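Local coordinates for protein ferritin (Mycoplasma penetrans, PDB 7DIE) that assembles into a 24-subunit cage and probably oxidises and stores iron, with B-channels as the pathway for ferrous iron uptake, at residues 143-146 against 147-151; 89-92 against 93-96; 152-156 against 157-161; 27-30 against 31-35; 115-119 against 120-124. All coordinates share one frame; numbering follows the deposited sequence. Where two conformers were deposited one is given.

Interaction 1 of 5, residues 143-146 against 147-151; sequences SDVW and TYVHS. With FE (Fe (III) ion), chain N.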
# COMPACT_ATOMS: atom_id res chain seq x y z
N SER A 143 -40.27 -8.57 25.80
CA SER A 143 -40.33 -8.97 27.20
C SER A 143 -39.31 -8.23 28.06
O SER A 143 -39.61 -7.82 29.19
CB SER A 143 -40.13 -10.48 27.30
OG SER A 143 -40.37 -10.95 28.61
N ASP A 144 -38.09 -8.05 27.55
CA ASP A 144 -37.07 -7.34 28.32
C ASP A 144 -37.50 -5.89 28.58
O ASP A 144 -37.37 -5.39 29.70
CB ASP A 144 -35.72 -7.38 27.60
CG ASP A 144 -35.04 -8.74 27.68
OD1 ASP A 144 -35.54 -9.64 28.39
OD2 ASP A 144 -34.01 -8.93 27.02
N VAL A 145 -38.01 -5.21 27.55
CA VAL A 145 -38.43 -3.82 27.72
C VAL A 145 -39.68 -3.74 28.61
O VAL A 145 -39.82 -2.81 29.41
CB VAL A 145 -38.66 -3.16 26.35
CG1 VAL A 145 -39.11 -1.71 26.52
CG2 VAL A 145 -37.37 -3.21 25.53
N TRP A 146 -40.59 -4.70 28.49
CA TRP A 146 -41.70 -4.78 29.44
C TRP A 146 -41.18 -4.86 30.88
O TRP A 146 -41.67 -4.15 31.77
CB TRP A 146 -42.59 -5.99 29.09
CG TRP A 146 -43.86 -6.07 29.90
CD1 TRP A 146 -45.11 -5.66 29.50
CD2 TRP A 146 -44.01 -6.60 31.22
NE1 TRP A 146 -46.03 -5.91 30.51
CE2 TRP A 146 -45.38 -6.48 31.58
CE3 TRP A 146 -43.12 -7.17 32.15
CZ2 TRP A 146 -45.87 -6.90 32.82
CZ3 TRP A 146 -43.61 -7.59 33.39
CH2 TRP A 146 -44.97 -7.44 33.71
N THR A 147 -40.19 -5.72 31.12
CA THR A 147 -39.59 -5.84 32.45
C THR A 147 -39.03 -4.50 32.92
O THR A 147 -39.24 -4.11 34.08
CB THR A 147 -38.49 -6.90 32.44
OG1 THR A 147 -39.06 -8.19 32.18
CG2 THR A 147 -37.78 -6.95 33.79
N TYR A 148 -38.31 -3.79 32.05
CA TYR A 148 -37.72 -2.51 32.47
C TYR A 148 -38.81 -1.53 32.89
O TYR A 148 -38.70 -0.89 33.94
CB TYR A 148 -36.88 -1.88 31.36
CG TYR A 148 -35.77 -2.75 30.83
CD1 TYR A 148 -35.14 -3.67 31.64
CD2 TYR A 148 -35.36 -2.64 29.50
CE1 TYR A 148 -34.12 -4.46 31.16
CE2 TYR A 148 -34.35 -3.43 29.01
CZ TYR A 148 -33.73 -4.33 29.84
OH TYR A 148 -32.72 -5.13 29.36
N VAL A 149 -39.85 -1.38 32.07
CA VAL A 149 -40.83 -0.34 32.39
C VAL A 149 -41.74 -0.74 33.55
O VAL A 149 -42.38 0.13 34.15
CB VAL A 149 -41.69 0.05 31.18
CG1 VAL A 149 -40.81 0.47 29.99
CG2 VAL A 149 -42.67 -1.03 30.80
N HIS A 150 -41.83 -2.02 33.89
CA HIS A 150 -42.66 -2.46 35.00
C HIS A 150 -41.89 -2.64 36.29
O HIS A 150 -42.49 -2.95 37.32
CB HIS A 150 -43.40 -3.74 34.63
CG HIS A 150 -44.64 -3.48 33.84
ND1 HIS A 150 -44.67 -3.49 32.46
CD2 HIS A 150 -45.89 -3.13 34.24
CE1 HIS A 150 -45.88 -3.18 32.04
NE2 HIS A 150 -46.65 -2.96 33.10
N SER A 151 -40.58 -2.43 36.28
CA SER A 151 -39.79 -2.66 37.47
C SER A 151 -40.09 -1.59 38.52
O SER A 151 -40.29 -0.42 38.18
CB SER A 151 -38.30 -2.63 37.12
OG SER A 151 -37.92 -3.86 36.56
FE FE N . -35.23 -10.40 30.07
O HOH W 1 -37.24 -10.13 31.14
O HOH W 2 -33.98 -9.40 31.07
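Trp146 and His150, one turn apart near the C-terminal end of helix 122-150, make an aromatic contact between i and i+4 positions, an offset stack. The five-membered ring of the indole and the imidazole have centroids 4.0 Å apart and planes 24° from parallel, with His150 ND1 over the centre of the indole face. His150 CB adds a CH-pi contact above the six-membered ring. The rotation of the imidazole is helped into place by His150 ND1, which donates in its own ring plane to Trp146 O at 3.1 Å, and that oxygen also accepts the helical N-H of His150. Trp146 NE1 bonds to Asp96 of helix 91-118, tying together two long helices of the ferritin four-helix bundle. On another flank of the helix, Asp144 OD1 binds an iron(III) ion at 1.9 Å and also meets Lys38 of a neighbouring subunit by a hydrogen bond. Thr147 OG1 lies in the second shell, hydrogen-bonded at 2.9 Å to water 1, itself an iron ligand. Tyr148 CG lies beside its backbone N (chi1 -57°), which brings the ring back along the helix until Asp144 O stands over the centre of one face, 3.2 Å above the plane.

Interaction 2 of 5, residues 89-92 against 93-96; sequences ETIQ and EVLD
Thr90 and Val94 open the first turn of helix 91-118 with the bond Val94 N to Thr90 O (3.2 Å), and Leu95 N to Ile91 O and Asp96 N to Gln92 O carry the helical pattern on. Thr90 is the N-cap. Its OG1 is set between the backbone N and the carbonyl carbon (chi1 69°), which turns the hydroxyl oxygen into the opening turn, where it accepts from Glu93 N at 3.0 Å. Glu93 answers from the other direction. Its side chain, extended beyond CG, crosses that of Thr90 at about a right angle, with Glu93 CG 3.5 Å from Thr90 OG1, and runs back past the cap. Glu93 OE1 accepts from Glu89 N at 2.7 Å in an almost straight bond (172°). In a classical capping box the returning bond would reach the N-cap residue itself; here it goes to the residue before. On the buried side Ile91 CD1 rests 4.2 Å from Val94 CB, and Ile91 CG1 lies 4.4 Å from Leu95 CD2. Val94 packs on Leu33 of helix 10-39 and Phe49 of helix 43-70, while Gln92 NE2 bonds to Val149 O of helix 122-150, so this first turn packs against all three other long helices. A carboxylate this near a helix N-terminus, with an N-H aimed straight at it, is probably stabilised as an anion, partly offset by the Glu89 carboxylate, which is not in contact.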
# COMPACT_ATOMS: atom_id res chain seq x y z
N GLU A 89 -52.45 5.48 28.20
CA GLU A 89 -52.11 6.62 29.02
C GLU A 89 -50.72 6.56 29.62
O GLU A 89 -50.19 7.61 30.01
CB GLU A 89 -53.15 6.81 30.14
CG GLU A 89 -54.50 7.25 29.59
CD GLU A 89 -55.41 7.83 30.66
OE1 GLU A 89 -55.02 8.84 31.28
OE2 GLU A 89 -56.51 7.28 30.85
N THR A 90 -50.09 5.38 29.68
CA THR A 90 -48.78 5.22 30.29
C THR A 90 -47.90 4.35 29.40
O THR A 90 -48.39 3.57 28.59
CB THR A 90 -48.84 4.55 31.68
OG1 THR A 90 -49.23 3.18 31.52
CG2 THR A 90 -49.82 5.28 32.62
N ILE A 91 -46.59 4.50 29.58
CA ILE A 91 -45.66 3.65 28.85
C ILE A 91 -45.78 2.19 29.28
O ILE A 91 -45.45 1.27 28.52
CB ILE A 91 -44.23 4.20 29.01
CG1 ILE A 91 -43.30 3.64 27.93
CG2 ILE A 91 -43.69 3.91 30.41
CD1 ILE A 91 -43.65 4.05 26.51
N GLN A 92 -46.27 1.94 30.51
CA GLN A 92 -46.56 0.56 30.92
C GLN A 92 -47.68 -0.06 30.08
O GLN A 92 -47.59 -1.23 29.68
CB GLN A 92 -46.92 0.53 32.41
CG GLN A 92 -45.71 0.75 33.35
CD GLN A 92 -45.26 2.20 33.40
OE1 GLN A 92 -46.06 3.10 33.20
NE2 GLN A 92 -43.97 2.43 33.66
N GLU A 93 -48.74 0.71 29.82
CA GLU A 93 -49.82 0.19 28.99
C GLU A 93 -49.37 -0.06 27.56
O GLU A 93 -49.83 -1.02 26.92
CB GLU A 93 -51.01 1.16 29.00
CG GLU A 93 -51.75 1.14 30.33
CD GLU A 93 -52.75 2.27 30.45
OE1 GLU A 93 -52.81 3.11 29.53
OE2 GLU A 93 -53.46 2.32 31.47
N VAL A 94 -48.46 0.79 27.05
CA VAL A 94 -47.88 0.56 25.72
C VAL A 94 -47.15 -0.78 25.68
O VAL A 94 -47.31 -1.56 24.73
CB VAL A 94 -46.94 1.72 25.36
CG1 VAL A 94 -46.05 1.33 24.17
CG2 VAL A 94 -47.75 2.96 25.05
N LEU A 95 -46.32 -1.05 26.68
CA LEU A 95 -45.58 -2.30 26.64
C LEU A 95 -46.49 -3.50 26.85
O LEU A 95 -46.25 -4.55 26.25
CB LEU A 95 -44.44 -2.30 27.65
CG LEU A 95 -43.06 -1.91 27.08
CD1 LEU A 95 -42.55 -2.92 26.05
CD2 LEU A 95 -43.09 -0.51 26.48
N ASP A 96 -47.55 -3.36 27.67
CA ASP A 96 -48.55 -4.43 27.79
C ASP A 96 -49.08 -4.84 26.43
O ASP A 96 -49.23 -6.03 26.12
CB ASP A 96 -49.73 -3.98 28.66
CG ASP A 96 -49.41 -3.92 30.14
OD1 ASP A 96 -48.44 -4.57 30.59
OD2 ASP A 96 -50.14 -3.21 30.87

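Interaction 3 of 5, residues 152-156 against 157-161; sequences PNVNL and INIEN
Asn155 and Asn158 stack their amides at the start of helix 156-164: the planes are 21° apart although the side chains cross at about a right angle. Asn155 is the N-cap, and its CG, set between the backbone N and the carbonyl carbon (chi1 61°), turns the amide over the opening turn, against Asn158. Asn158 ND2 donates to water 3 (3.1 Å), which in turn donates to Asn153 O. Val154 meets Ile159 at right angles too, Val154 CG2 touching Ile159 CD1 at 4.0 Å. Leu156 and Glu160 run side by side in one direction, Leu156 CD2 4.0 Å from Glu160 CG. The helical bonds begin with Ile159 N to Asn155 O at 3.1 Å. This short helix after the four-helix bundle, with its cap, packs on two further subunits, Asn158 on Asn155 of one and Asn155 on Asn153 of another, consistent with the fourfold junction of ferritin cages; a bound iron(III) ion lies about 3 Å from the Asn158 side chain. Glu160 bends at chi2 (-69°), and its two oxygens take the N-H groups of Asn44 and Val45. Held by the first turn of helix 43-70, the buried carboxylate would probably carry a negative charge despite the nearby Asp43 side chain.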
# COMPACT_ATOMS: atom_id res chain seq x y z
N PRO A 152 -40.12 -1.95 39.80
CA PRO A 152 -40.41 -0.95 40.84
C PRO A 152 -39.39 0.18 40.85
O PRO A 152 -38.19 -0.04 40.68
CB PRO A 152 -40.33 -1.75 42.15
CG PRO A 152 -40.41 -3.20 41.75
CD PRO A 152 -39.86 -3.29 40.35
N ASN A 153 -39.89 1.40 41.06
CA ASN A 153 -39.07 2.57 41.42
C ASN A 153 -38.12 3.00 40.31
O ASN A 153 -37.06 3.56 40.58
CB ASN A 153 -38.27 2.31 42.71
CG ASN A 153 -39.16 1.97 43.89
OD1 ASN A 153 -40.16 2.64 44.14
ND2 ASN A 153 -38.80 0.92 44.62
N VAL A 154 -38.47 2.75 39.05
CA VAL A 154 -37.68 3.25 37.93
C VAL A 154 -38.30 4.56 37.48
O VAL A 154 -39.50 4.80 37.68
CB VAL A 154 -37.61 2.24 36.76
CG1 VAL A 154 -37.07 0.89 37.24
CG2 VAL A 154 -38.96 2.05 36.14
N ASN A 155 -37.51 5.41 36.85
CA ASN A 155 -37.98 6.67 36.34
C ASN A 155 -37.83 6.75 34.82
O ASN A 155 -37.26 5.89 34.24
CB ASN A 155 -37.36 7.85 37.05
CG ASN A 155 -35.87 7.90 36.90
OD1 ASN A 155 -35.17 8.17 37.83
ND2 ASN A 155 -35.40 7.70 35.73
N LEU A 156 -38.35 7.79 34.21
CA LEU A 156 -38.32 7.87 32.75
C LEU A 156 -36.90 7.82 32.22
O LEU A 156 -36.64 7.26 31.15
CB LEU A 156 -39.02 9.15 32.28
CG LEU A 156 -39.01 9.52 30.79
CD1 LEU A 156 -40.25 10.32 30.43
CD2 LEU A 156 -37.75 10.34 30.43
N ILE A 157 -35.97 8.45 32.94
CA ILE A 157 -34.59 8.48 32.46
C ILE A 157 -33.97 7.08 32.54
O ILE A 157 -33.26 6.65 31.62
CB ILE A 157 -33.78 9.53 33.24
CG1 ILE A 157 -34.32 10.94 32.92
CG2 ILE A 157 -32.31 9.46 32.88
CD1 ILE A 157 -33.56 12.04 33.65
N ASN A 158 -34.25 6.33 33.57
CA ASN A 158 -33.75 4.99 33.69
C ASN A 158 -34.23 4.15 32.50
O ASN A 158 -33.47 3.48 31.88
CB ASN A 158 -34.27 4.31 34.95
CG ASN A 158 -33.81 4.95 36.24
OD1 ASN A 158 -32.72 5.47 36.36
ND2 ASN A 158 -34.63 4.85 37.22
N ILE A 159 -35.52 4.22 32.22
CA ILE A 159 -36.10 3.45 31.12
C ILE A 159 -35.44 3.84 29.81
O ILE A 159 -35.03 2.98 29.02
CB ILE A 159 -37.62 3.67 31.07
CG1 ILE A 159 -38.30 3.00 32.28
CG2 ILE A 159 -38.22 3.18 29.74
CD1 ILE A 159 -39.74 3.48 32.48
N GLU A 160 -35.36 5.14 29.55
CA GLU A 160 -34.77 5.64 28.31
C GLU A 160 -33.31 5.21 28.18
O GLU A 160 -32.87 4.82 27.09
CB GLU A 160 -34.89 7.17 28.28
CG GLU A 160 -36.28 7.63 27.84
CD GLU A 160 -36.53 7.31 26.37
OE1 GLU A 160 -35.99 8.03 25.51
OE2 GLU A 160 -37.23 6.34 26.08
N ASN A 161 -32.57 5.30 29.24
CA ASN A 161 -31.20 4.90 29.21
C ASN A 161 -30.99 3.44 28.87
O ASN A 161 -30.20 3.14 28.05
CB ASN A 161 -30.51 5.20 30.53
CG ASN A 161 -30.10 6.64 30.67
OD1 ASN A 161 -29.85 7.08 31.74
ND2 ASN A 161 -30.03 7.33 29.62
O HOH W 3 -35.50 6.00 39.99

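Interaction 4 of 5, residues 27-30 against 31-35; sequences ANLY and FHLAT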
# COMPACT_ATOMS: atom_id res chain seq x y z
N ALA A 27 -46.20 -5.28 13.03
CA ALA A 27 -45.50 -4.11 12.50
C ALA A 27 -46.36 -2.86 12.61
O ALA A 27 -45.90 -1.82 13.10
CB ALA A 27 -45.11 -4.34 11.03
N ASN A 28 -47.61 -2.96 12.16
CA ASN A 28 -48.55 -1.84 12.23
C ASN A 28 -48.73 -1.37 13.66
O ASN A 28 -48.77 -0.16 13.92
CB ASN A 28 -49.90 -2.25 11.63
CG ASN A 28 -49.86 -2.27 10.12
OD1 ASN A 28 -49.04 -1.58 9.51
ND2 ASN A 28 -50.76 -3.05 9.49
N LEU A 29 -48.88 -2.30 14.60
CA LEU A 29 -49.00 -1.91 16.01
C LEU A 29 -47.74 -1.21 16.50
O LEU A 29 -47.80 -0.17 17.17
CB LEU A 29 -49.33 -3.13 16.88
CG LEU A 29 -49.38 -2.75 18.37
CD1 LEU A 29 -50.57 -1.83 18.68
CD2 LEU A 29 -49.39 -3.98 19.27
N TYR A 30 -46.56 -1.75 16.14
CA TYR A 30 -45.32 -1.18 16.65
C TYR A 30 -45.07 0.23 16.11
O TYR A 30 -44.57 1.10 16.84
CB TYR A 30 -44.12 -2.11 16.33
CG TYR A 30 -44.26 -3.47 16.99
CD1 TYR A 30 -45.07 -3.64 18.10
CD2 TYR A 30 -43.60 -4.60 16.47
CE1 TYR A 30 -45.22 -4.90 18.70
CE2 TYR A 30 -43.75 -5.86 17.06
CZ TYR A 30 -44.57 -6.00 18.18
OH TYR A 30 -44.75 -7.22 18.79
N PHE A 31 -45.42 0.49 14.85
CA PHE A 31 -45.27 1.86 14.37
C PHE A 31 -46.24 2.79 15.07
O PHE A 31 -45.90 3.94 15.37
CB PHE A 31 -45.44 1.90 12.84
CG PHE A 31 -44.31 1.24 12.09
CD1 PHE A 31 -42.99 1.63 12.32
CD2 PHE A 31 -44.56 0.22 11.19
CE1 PHE A 31 -41.94 1.03 11.63
CE2 PHE A 31 -43.52 -0.40 10.51
CZ PHE A 31 -42.20 0.01 10.74
N HIS A 32 -47.47 2.33 15.34
CA HIS A 32 -48.39 3.11 16.17
C HIS A 32 -47.79 3.36 17.55
O HIS A 32 -47.74 4.51 18.03
CB HIS A 32 -49.73 2.37 16.27
CG HIS A 32 -50.67 2.97 17.28
ND1 HIS A 32 -51.27 4.20 17.11
CD2 HIS A 32 -51.10 2.50 18.47
CE1 HIS A 32 -52.03 4.47 18.16
NE2 HIS A 32 -51.96 3.45 18.99
N LEU A 33 -47.31 2.30 18.20
CA LEU A 33 -46.75 2.42 19.54
C LEU A 33 -45.50 3.29 19.56
O LEU A 33 -45.19 3.90 20.59
CB LEU A 33 -46.45 1.03 20.10
CG LEU A 33 -47.69 0.17 20.38
CD1 LEU A 33 -47.31 -1.10 21.14
CD2 LEU A 33 -48.76 0.96 21.15
N ALA A 34 -44.76 3.34 18.45
CA ALA A 34 -43.64 4.28 18.39
C ALA A 34 -44.13 5.72 18.56
O ALA A 34 -43.56 6.48 19.34
CB ALA A 34 -42.88 4.11 17.07
N THR A 35 -45.20 6.10 17.84
CA THR A 35 -45.69 7.47 17.96
C THR A 35 -46.29 7.73 19.34
O THR A 35 -46.13 8.82 19.90
CB THR A 35 -46.70 7.80 16.85
OG1 THR A 35 -47.90 7.03 17.01
CG2 THR A 35 -46.07 7.51 15.47
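Leu33 folds back on Leu29, one turn earlier in helix 10-39, the first long helix of the ferritin four-helix bundle. Leu33 CB starts 3.4 Å from Leu29 O, the oxygen that also accepts the helical bond from Leu33 N at 2.7 Å. The next atom is tighter still: with CG beside the backbone N (chi1 -68°), Leu33 CG passes 3.2 Å from the same Leu29 O and reaches the Leu29 methyl CD1. The two branches then part. Leu33 CD1 continues the chain in extended fashion (chi2 -171°) and lies 3.8 Å from Leu29 CG, while Leu33 CD2 finds Leu29 CD1 at 4.1 Å. Two leucines thus share one apolar flank of the helix, covered by Met101 and Ala98 of helix 91-118. Round the helix, Phe31 repeats the i to i+4 pattern with Ala27. Phe31 CD2 comes 3.1 Å from Ala27 O, which meets the ring obliquely, and Phe31 CE2 reaches Ala27 CB at 4.3 Å. Phe31 also packs on Tyr20 of a neighbouring subunit, so this flank belongs to an interface between chains. Tyr30 turns to the bundle interior instead, where its hydroxyl bonds to Glu102. At the interface, His32 ND1 is hydrogen-bonded to Leu75 O of that neighbouring subunit, and Thr35 OG1 to Leu75 N of that same neighbouring subunit. Close by, Thr35 OG1 donates to His32 O at 2.7 Å, lying in the carbonyl plane on a lone pair.

Interaction 5 of 5, residues 115-119 against 120-124; sequences ISLLA and KDFET
Lys120 and Asp121 close helix 91-118 with a Schellman motif and lead straight into helix 122-150, so that a sharp turn joins two long helices of the bundle. The backbone bonds define it: Asp121 N reaches back to Ser116 O at 2.8 Å and Lys120 N to Leu117 O at 2.9 Å, while Lys120 takes the positive phi (61°) the motif requires. Capping bonds come next. Asp121 is the N-cap of the following helix, and its carboxylate is gripped twice by Thr124, whose N donates to Asp121 OD1 at 3.0 Å and whose OG1 donates to Asp121 OD2 at 2.7 Å, both from above the carboxylate plane. Lys8 adds a salt bridge to Asp121 OD1, and Tyr67 OH bonds to Thr124 OG1. Apolar contacts brace the two helix ends: Leu117 CD1 meets the Phe122 ring obliquely, 3.8 Å from CE1, and Ser116 CB lies 3.6 Å from Thr124 CG2. Leu117 also packs on Leu117 of two neighbouring subunits. A water bridge completes the turn. The Lys120 chain bends at chi2 (-67°) and curls back over the finished helix, where Lys120 NZ donates to water 4 at 2.9 Å, which in turn donates to Leu117 O at 2.8 Å.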
# COMPACT_ATOMS: atom_id res chain seq x y z
N ILE A 115 -49.37 -27.27 12.02
CA ILE A 115 -50.32 -27.72 11.00
C ILE A 115 -49.59 -28.11 9.72
O ILE A 115 -49.94 -29.10 9.08
CB ILE A 115 -51.42 -26.66 10.75
CG1 ILE A 115 -52.17 -26.32 12.04
CG2 ILE A 115 -52.42 -27.15 9.69
CD1 ILE A 115 -52.60 -27.53 12.83
N SER A 116 -48.55 -27.36 9.34
CA SER A 116 -47.84 -27.73 8.12
C SER A 116 -47.21 -29.11 8.26
O SER A 116 -47.25 -29.93 7.33
CB SER A 116 -46.80 -26.67 7.73
OG SER A 116 -45.80 -26.60 8.72
N LEU A 117 -46.64 -29.42 9.43
CA LEU A 117 -46.08 -30.75 9.65
C LEU A 117 -47.17 -31.81 9.62
O LEU A 117 -47.01 -32.88 9.01
CB LEU A 117 -45.32 -30.79 10.98
CG LEU A 117 -44.65 -32.13 11.34
CD1 LEU A 117 -43.60 -32.46 10.31
CD2 LEU A 117 -44.03 -32.11 12.74
N LEU A 118 -48.28 -31.55 10.32
CA LEU A 118 -49.42 -32.46 10.31
C LEU A 118 -49.84 -32.80 8.89
O LEU A 118 -50.10 -33.97 8.55
CB LEU A 118 -50.59 -31.79 11.04
CG LEU A 118 -51.89 -32.58 11.10
CD1 LEU A 118 -51.62 -33.87 11.86
CD2 LEU A 118 -52.95 -31.73 11.76
N ALA A 119 -49.90 -31.79 8.04
CA ALA A 119 -50.32 -31.92 6.65
C ALA A 119 -49.24 -32.46 5.75
O ALA A 119 -49.47 -32.53 4.54
CB ALA A 119 -50.80 -30.56 6.14
N LYS A 120 -48.08 -32.83 6.30
CA LYS A 120 -46.95 -33.35 5.53
C LYS A 120 -46.45 -32.32 4.52
O LYS A 120 -45.91 -32.67 3.47
CB LYS A 120 -47.29 -34.66 4.81
CG LYS A 120 -48.11 -35.64 5.62
CD LYS A 120 -47.32 -36.16 6.78
CE LYS A 120 -47.97 -37.41 7.38
NZ LYS A 120 -47.36 -37.70 8.70
N ASP A 121 -46.66 -31.05 4.82
CA ASP A 121 -46.09 -29.99 3.99
C ASP A 121 -44.71 -29.69 4.58
O ASP A 121 -44.55 -28.80 5.41
CB ASP A 121 -46.98 -28.76 3.96
CG ASP A 121 -46.46 -27.69 3.00
OD1 ASP A 121 -45.32 -27.82 2.51
OD2 ASP A 121 -47.20 -26.74 2.73
N PHE A 122 -43.72 -30.46 4.16
CA PHE A 122 -42.39 -30.30 4.73
C PHE A 122 -41.68 -29.08 4.20
O PHE A 122 -40.78 -28.56 4.87
CB PHE A 122 -41.56 -31.54 4.47
CG PHE A 122 -42.09 -32.75 5.18
CD1 PHE A 122 -41.77 -32.98 6.50
CD2 PHE A 122 -42.96 -33.62 4.53
CE1 PHE A 122 -42.30 -34.09 7.16
CE2 PHE A 122 -43.48 -34.73 5.19
CZ PHE A 122 -43.15 -34.96 6.50
N GLU A 123 -42.06 -28.61 3.00
CA GLU A 123 -41.52 -27.34 2.52
C GLU A 123 -41.92 -26.20 3.45
O GLU A 123 -41.08 -25.38 3.84
CB GLU A 123 -41.98 -27.09 1.09
CG GLU A 123 -41.39 -28.12 0.12
CD GLU A 123 -41.99 -28.09 -1.28
OE1 GLU A 123 -43.02 -27.43 -1.48
OE2 GLU A 123 -41.42 -28.72 -2.18
N THR A 124 -43.20 -26.13 3.81
CA THR A 124 -43.63 -25.05 4.70
C THR A 124 -43.06 -25.23 6.11
O THR A 124 -42.61 -24.26 6.74
CB THR A 124 -45.17 -24.98 4.72
OG1 THR A 124 -45.63 -24.66 3.41
CG2 THR A 124 -45.66 -23.89 5.68
O HOH W 4 -46.65 -35.38 10.30
O HOH W 5 -49.88 -36.41 9.65

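Along the chain the order is interaction 4, 2, 5, 1, 3. Interactions 2, 3 and 5 set helix ends, interaction 1 lies in the last turns of helix 122-150 and interaction 4 within helix 10-39. Interactions 1, 2 and 3 cluster at one end of the bundle: interaction 1 touches both others, with centres about 10 Å from each. Interaction 4 lies farther along, about 13 Å from interaction 2 between centres, and meets it through Leu33 CD1 and Val94 O. Interaction 5 is at the opposite end, about 36 Å from interaction 1 between centres although both use helix 122-150. Interactions 1, 3, 4 and 5 also meet neighbouring subunits of the cage, interaction 2 none.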